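PDB 4AKX: SPCU from Pseudomonas aeruginosa, which acts as the chaperone of the type III secretion toxin ExoU, a phospholipase, and probably keeps it competent for secretion. Local coordinates for residues 69-77 / 103-114. Sequence-based numbering, arbitrary orientation.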
ATOM      1  N   SER A  69      -3.532  -9.820  -9.588  1.00 60.65           N
ATOM      2  CA  SER A  69      -2.170 -10.172  -9.243  1.00 60.29           C
ATOM      3  C   SER A  69      -1.935 -11.671  -9.314  1.00 65.32           C
ATOM      4  O   SER A  69      -2.852 -12.469  -9.134  1.00 66.53           O
ATOM      5  CB  SER A  69      -1.851  -9.675  -7.845  1.00 57.55           C
ATOM      6  OG  SER A  69      -1.134 -10.669  -7.138  1.00 66.26           O
ATOM      7  N   SER A  70      -0.686 -12.053  -9.536  1.00 68.86           N
ATOM      8  CA  SER A  70      -0.315 -13.455  -9.507  1.00 73.09           C
ATOM      9  C   SER A  70      -0.393 -14.074  -8.088  1.00 77.86           C
ATOM     10  O   SER A  70      -0.283 -15.307  -7.948  1.00 81.94           O
ATOM     11  CB  SER A  70       1.091 -13.620 -10.051  1.00 76.08           C
ATOM     12  OG  SER A  70       2.040 -13.378  -9.026  1.00 77.18           O
ATOM     13  N   LEU A  71      -0.560 -13.236  -7.050  1.00 70.42           N
ATOM     14  CA  LEU A  71      -0.610 -13.738  -5.663  1.00 64.96           C
ATOM     15  C   LEU A  71      -2.001 -13.880  -5.104  1.00 66.01           C
ATOM     16  O   LEU A  71      -2.160 -14.201  -3.922  1.00 58.96           O
ATOM     17  CB  LEU A  71       0.211 -12.876  -4.714  1.00 58.44           C
ATOM     18  CG  LEU A  71       1.710 -12.836  -4.986  1.00 61.66           C
ATOM     19  CD1 LEU A  71       2.409 -11.900  -4.024  1.00 58.06           C
ATOM     20  CD2 LEU A  71       2.341 -14.216  -4.939  1.00 60.64           C
ATOM     21  N   ALA A  72      -3.016 -13.616  -5.923  1.00 68.02           N
ATOM     22  CA  ALA A  72      -4.371 -13.609  -5.388  1.00 68.16           C
ATOM     23  C   ALA A  72      -4.722 -14.983  -4.783  1.00 66.93           C
ATOM     24  O   ALA A  72      -4.280 -16.012  -5.292  1.00 71.15           O
ATOM     25  CB  ALA A  72      -5.360 -13.199  -6.454  1.00 72.21           C
ATOM     26  N   PRO A  73      -5.505 -15.006  -3.689  1.00 62.52           N
ATOM     27  CA  PRO A  73      -6.114 -13.859  -3.021  1.00 59.15           C
ATOM     28  C   PRO A  73      -5.321 -13.222  -1.883  1.00 60.04           C
ATOM     29  O   PRO A  73      -5.887 -12.413  -1.150  1.00 62.37           O
ATOM     30  CB  PRO A  73      -7.390 -14.440  -2.448  1.00 59.56           C
ATOM     31  CG  PRO A  73      -7.048 -15.858  -2.173  1.00 65.00           C
ATOM     32  CD  PRO A  73      -6.165 -16.271  -3.308  1.00 65.08           C
ATOM     33  N   VAL A  74      -4.035 -13.547  -1.739  1.00 58.98           N
ATOM     34  CA  VAL A  74      -3.214 -12.966  -0.656  1.00 54.78           C
ATOM     35  C   VAL A  74      -3.211 -11.450  -0.737  1.00 60.41           C
ATOM     36  O   VAL A  74      -3.040 -10.889  -1.831  1.00 64.41           O
ATOM     37  CB  VAL A  74      -1.749 -13.380  -0.797  1.00 53.47           C
ATOM     38  CG1 VAL A  74      -0.846 -12.363  -0.111  1.00 48.03           C
ATOM     39  CG2 VAL A  74      -1.522 -14.807  -0.284  1.00 53.44           C
ATOM     40  N   LYS A  75      -3.345 -10.783   0.413  1.00 60.71           N
ATOM     41  CA  LYS A  75      -3.311  -9.317   0.458  1.00 55.56           C
ATOM     42  C   LYS A  75      -2.152  -8.755   1.235  1.00 53.98           C
ATOM     43  O   LYS A  75      -1.610  -9.408   2.125  1.00 59.99           O
ATOM     44  CB  LYS A  75      -4.604  -8.772   0.982  1.00 58.11           C
ATOM     45  CG  LYS A  75      -5.725  -8.984  -0.021  1.00 82.07           C
ATOM     46  CD  LYS A  75      -7.074  -9.004   0.687  1.00102.44           C
ATOM     47  CE  LYS A  75      -7.884 -10.256   0.349  1.00100.02           C
ATOM     48  NZ  LYS A  75      -7.527 -11.375   1.269  1.00 87.20           N
ATOM     49  N   LEU A  76      -1.756  -7.544   0.875  1.00 49.14           N
ATOM     50  CA  LEU A  76      -0.702  -6.861   1.556  1.00 49.90           C
ATOM     51  C   LEU A  76      -1.310  -5.716   2.347  1.00 52.94           C
ATOM     52  O   LEU A  76      -2.154  -4.982   1.806  1.00 54.54           O
ATOM     53  CB  LEU A  76       0.268  -6.317   0.535  1.00 56.84           C
ATOM     54  CG  LEU A  76       1.625  -5.941   1.092  1.00 55.25           C
ATOM     55  CD1 LEU A  76       2.651  -5.943  -0.016  1.00 55.77           C
ATOM     56  CD2 LEU A  76       1.480  -4.558   1.651  1.00 60.16           C
ATOM     57  N   ALA A  77      -0.914  -5.581   3.624  1.00 46.03           N
ATOM     58  CA  ALA A  77      -1.452  -4.529   4.491  1.00 46.60           C
ATOM     59  C   ALA A  77      -0.459  -4.227   5.545  1.00 50.67           C
ATOM     60  O   ALA A  77       0.605  -4.860   5.605  1.00 58.68           O
ATOM     61  CB  ALA A  77      -2.752  -4.960   5.144  1.00 46.68           C
ATOM     62  N   LEU A 103      -2.636 -21.130  -0.669  1.00 70.96           N
ATOM     63  CA  LEU A 103      -2.465 -19.941   0.154  1.00 66.13           C
ATOM     64  C   LEU A 103      -1.042 -19.899   0.681  1.00 62.75           C
ATOM     65  O   LEU A 103      -0.306 -18.954   0.434  1.00 64.85           O
ATOM     66  CB  LEU A 103      -3.454 -19.912   1.325  1.00 70.75           C
ATOM     67  CG  LEU A 103      -4.938 -19.718   1.006  1.00 77.89           C
ATOM     68  CD1 LEU A 103      -5.796 -19.845   2.249  1.00 73.48           C
ATOM     69  CD2 LEU A 103      -5.186 -18.380   0.315  1.00 82.98           C
ATOM     70  N   HIS A 104      -0.627 -20.958   1.352  1.00 60.73           N
ATOM     71  CA  HIS A 104       0.663 -20.951   1.985  1.00 59.45           C
ATOM     72  C   HIS A 104       1.740 -20.575   1.001  1.00 67.43           C
ATOM     73  O   HIS A 104       2.539 -19.661   1.272  1.00 64.07           O
ATOM     74  CB  HIS A 104       0.944 -22.291   2.615  1.00 59.97           C
ATOM     75  CG  HIS A 104       2.068 -22.264   3.602  1.00 60.23           C
ATOM     76  ND1 HIS A 104       2.353 -23.311   4.393  1.00 61.57           N
ATOM     77  CD2 HIS A 104       2.997 -21.267   3.913  1.00 60.68           C
ATOM     78  CE1 HIS A 104       3.410 -23.003   5.179  1.00 63.55           C
ATOM     79  NE2 HIS A 104       3.796 -21.751   4.890  1.00 62.57           N
ATOM     80  N   ASP A 105       1.755 -21.233  -0.169  1.00 72.27           N
ATOM     81  CA  ASP A 105       2.806 -20.984  -1.172  1.00 82.49           C
ATOM     82  C   ASP A 105       2.820 -19.570  -1.723  1.00 79.14           C
ATOM     83  O   ASP A 105       3.880 -19.036  -2.088  1.00 74.14           O
ATOM     84  CB  ASP A 105       2.709 -21.963  -2.331  1.00 97.78           C
ATOM     85  CG  ASP A 105       3.619 -23.158  -2.149  1.00118.48           C
ATOM     86  OD1 ASP A 105       4.243 -23.283  -1.063  1.00116.24           O
ATOM     87  OD2 ASP A 105       3.700 -23.981  -3.088  1.00128.49           O
ATOM     88  N   ARG A 106       1.635 -18.983  -1.824  1.00 74.25           N
ATOM     89  CA  ARG A 106       1.513 -17.661  -2.375  1.00 72.56           C
ATOM     90  C   ARG A 106       2.034 -16.679  -1.366  1.00 71.81           C
ATOM     91  O   ARG A 106       2.727 -15.724  -1.729  1.00 71.20           O
ATOM     92  CB  ARG A 106       0.070 -17.367  -2.744  1.00 75.50           C
ATOM     93  CG  ARG A 106      -0.309 -17.931  -4.105  1.00 88.40           C
ATOM     94  CD  ARG A 106      -1.739 -18.415  -4.119  1.00 98.49           C
ATOM     95  NE  ARG A 106      -2.149 -18.847  -5.454  1.00115.40           N
ATOM     96  CZ  ARG A 106      -3.407 -19.138  -5.789  1.00120.42           C
ATOM     97  NH1 ARG A 106      -4.381 -19.040  -4.886  1.00124.81           N
ATOM     98  NH2 ARG A 106      -3.695 -19.512  -7.028  1.00121.05           N
ATOM     99  N   LEU A 107       1.783 -16.961  -0.085  1.00 64.82           N
ATOM    100  CA  LEU A 107       2.380 -16.179   0.978  1.00 56.36           C
ATOM    101  C   LEU A 107       3.921 -16.250   0.938  1.00 58.15           C
ATOM    102  O   LEU A 107       4.582 -15.226   0.987  1.00 61.38           O
ATOM    103  CB  LEU A 107       1.829 -16.575   2.354  1.00 53.89           C
ATOM    104  CG  LEU A 107       0.330 -16.444   2.649  1.00 54.38           C
ATOM    105  CD1 LEU A 107      -0.034 -17.105   3.968  1.00 52.58           C
ATOM    106  CD2 LEU A 107      -0.136 -15.001   2.671  1.00 57.28           C
ATOM    107  N   ARG A 108       4.496 -17.443   0.798  1.00 60.21           N
ATOM    108  CA  ARG A 108       5.968 -17.553   0.762  1.00 62.02           C
ATOM    109  C   ARG A 108       6.557 -16.869  -0.490  1.00 67.79           C
ATOM    110  O   ARG A 108       7.602 -16.216  -0.432  1.00 71.12           O
ATOM    111  CB  ARG A 108       6.429 -19.013   0.896  1.00 60.10           C
ATOM    112  CG  ARG A 108       5.734 -19.784   2.029  1.00 59.80           C
ATOM    113  CD  ARG A 108       5.829 -21.316   1.919  1.00 64.41           C
ATOM    114  NE  ARG A 108       7.190 -21.826   1.665  1.00 66.62           N
ATOM    115  CZ  ARG A 108       8.076 -22.109   2.617  1.00 69.63           C
ATOM    116  NH1 ARG A 108       7.762 -21.942   3.902  1.00 69.20           N
ATOM    117  NH2 ARG A 108       9.288 -22.540   2.288  1.00 70.77           N
ATOM    118  N   GLU A 109       5.833 -16.957  -1.601  1.00 72.89           N
ATOM    119  CA  GLU A 109       6.259 -16.330  -2.845  1.00 73.80           C
ATOM    120  C   GLU A 109       6.253 -14.816  -2.686  1.00 69.80           C
ATOM    121  O   GLU A 109       7.181 -14.123  -3.136  1.00 70.27           O
ATOM    122  CB  GLU A 109       5.335 -16.754  -3.980  1.00 78.53           C
ATOM    123  CG  GLU A 109       5.742 -16.244  -5.349  1.00 94.29           C
ATOM    124  CD  GLU A 109       4.642 -16.425  -6.396  1.00110.29           C
ATOM    125  OE1 GLU A 109       3.850 -17.400  -6.284  1.00109.38           O
ATOM    126  OE2 GLU A 109       4.572 -15.591  -7.336  1.00113.80           O
ATOM    127  N   GLY A 110       5.215 -14.315  -2.020  1.00 61.15           N
ATOM    128  CA  GLY A 110       5.069 -12.894  -1.792  1.00 58.70           C
ATOM    129  C   GLY A 110       6.168 -12.389  -0.885  1.00 63.44           C
ATOM    130  O   GLY A 110       6.754 -11.329  -1.146  1.00 67.40           O
ATOM    131  N   HIS A 111       6.469 -13.175   0.156  1.00 58.87           N
ATOM    132  CA  HIS A 111       7.490 -12.853   1.151  1.00 56.44           C
ATOM    133  C   HIS A 111       8.878 -12.849   0.564  1.00 60.08           C
ATOM    134  O   HIS A 111       9.679 -11.987   0.877  1.00 60.64           O
ATOM    135  CB  HIS A 111       7.401 -13.841   2.310  1.00 56.55           C
ATOM    136  CG  HIS A 111       8.344 -13.552   3.450  1.00 58.61           C
ATOM    137  ND1 HIS A 111       9.682 -13.825   3.385  1.00 63.05           N
ATOM    138  CD2 HIS A 111       8.101 -13.060   4.733  1.00 54.01           C
ATOM    139  CE1 HIS A 111      10.265 -13.469   4.549  1.00 64.24           C
ATOM    140  NE2 HIS A 111       9.299 -13.015   5.379  1.00 65.17           N
ATOM    141  N   SER A 112       9.200 -13.799  -0.291  1.00 62.93           N
ATOM    142  CA  SER A 112      10.542 -13.773  -0.853  1.00 72.51           C
ATOM    143  C   SER A 112      10.727 -12.620  -1.853  1.00 73.08           C
ATOM    144  O   SER A 112      11.801 -12.025  -1.908  1.00 75.70           O
ATOM    145  CB  SER A 112      10.939 -15.127  -1.451  1.00 78.27           C
ATOM    146  OG  SER A 112       9.784 -15.855  -1.844  1.00 84.29           O
ATOM    147  N   ARG A 113       9.679 -12.312  -2.626  1.00 66.62           N
ATOM    148  CA  ARG A 113       9.752 -11.270  -3.640  1.00 70.76           C
ATOM    149  C   ARG A 113      10.010  -9.920  -3.009  1.00 75.57           C
ATOM    150  O   ARG A 113      10.816  -9.125  -3.506  1.00 82.12           O
ATOM    151  CB  ARG A 113       8.435 -11.156  -4.361  1.00 72.78           C
ATOM    152  CG  ARG A 113       8.392 -11.705  -5.753  1.00 84.20           C
ATOM    153  CD  ARG A 113       7.065 -11.307  -6.368  1.00 89.75           C
ATOM    154  NE  ARG A 113       6.568 -12.336  -7.274  1.00112.14           N
ATOM    155  CZ  ARG A 113       5.302 -12.436  -7.665  1.00110.37           C
ATOM    156  NH1 ARG A 113       4.403 -11.562  -7.218  1.00100.00           N
ATOM    157  NH2 ARG A 113       4.937 -13.413  -8.496  1.00107.53           N
ATOM    158  N   LEU A 114       9.277  -9.644  -1.935  1.00 72.22           N
ATOM    159  CA  LEU A 114       9.225  -8.314  -1.368  1.00 67.61           C
ATOM    160  C   LEU A 114      10.333  -8.100  -0.335  1.00 71.55           C
ATOM    161  O   LEU A 114      10.951  -7.040  -0.257  1.00 78.59           O
ATOM    162  CB  LEU A 114       7.857  -8.079  -0.755  1.00 63.11           C
ATOM    163  CG  LEU A 114       6.712  -8.206  -1.762  1.00 63.73           C
ATOM    164  CD1 LEU A 114       5.408  -8.583  -1.097  1.00 66.56           C
ATOM    165  CD2 LEU A 114       6.524  -6.913  -2.506  1.00 66.31           C
TER
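Leu-71 lies across the helix 103-114 at Gly-110 and carries much of the apolar contact. Its CG sits beside the backbone N (chi1 -63°), which sends the two methyl branches toward the helix. CD1 rests on the bare backbone of Gly-110, 3.6 Å from its CA. CD2 meets the carboxylate end of Glu-109, 3.5 Å from CD, and lies over one face of the Arg-113 guanidinium.

Val-74 is the second apolar point. Its CG2 packs against CD2 of Leu-107 and also touches CB of Arg-106, 3.9 Å away. At the two ends of the contact, the Pro-73 ring and the Leu-103 side chain cross at about a right angle, CG against CD2, and Leu-76 meets Leu-114 tip to tip, with 4.0 Å between their CD1 atoms.

Polar contacts line the outer side. Arg-113 NH2 donates to Ser-70 OG at 2.9 Å. The bond is nearly straight (167°), and OG lies at the edge of the guanidinium, in its plane, which helps to orient the group. Within the helix, the same NH2 forms a salt bridge with Glu-109 OE2, one turn back. Ala-72 O lies 3.0 Å above one face of the Arg-106 guanidinium, displaced toward its rim. The angle is poor for a hydrogen bond to NH1.

A type I turn from Ser-69 to Ala-72 bends the loop, and an ST turn, with Ser-69 OG accepting from Leu-71 N, helps to hold that bend. Leu-107 continues inward onto Phe-42 and Val-44 of strand 39-48. The contact thus joins the loop before 75-78, the outermost strand of this chain's sheet on that side, to the long helix 97-118. Strand 75-78 borders the second subunit, where Leu-76 O bonds Asn-65 ND2 of that subunit. Asp-105 and Arg-108 on the helix pack on the ExoU chain, consistent with the dimeric class I chaperone fold.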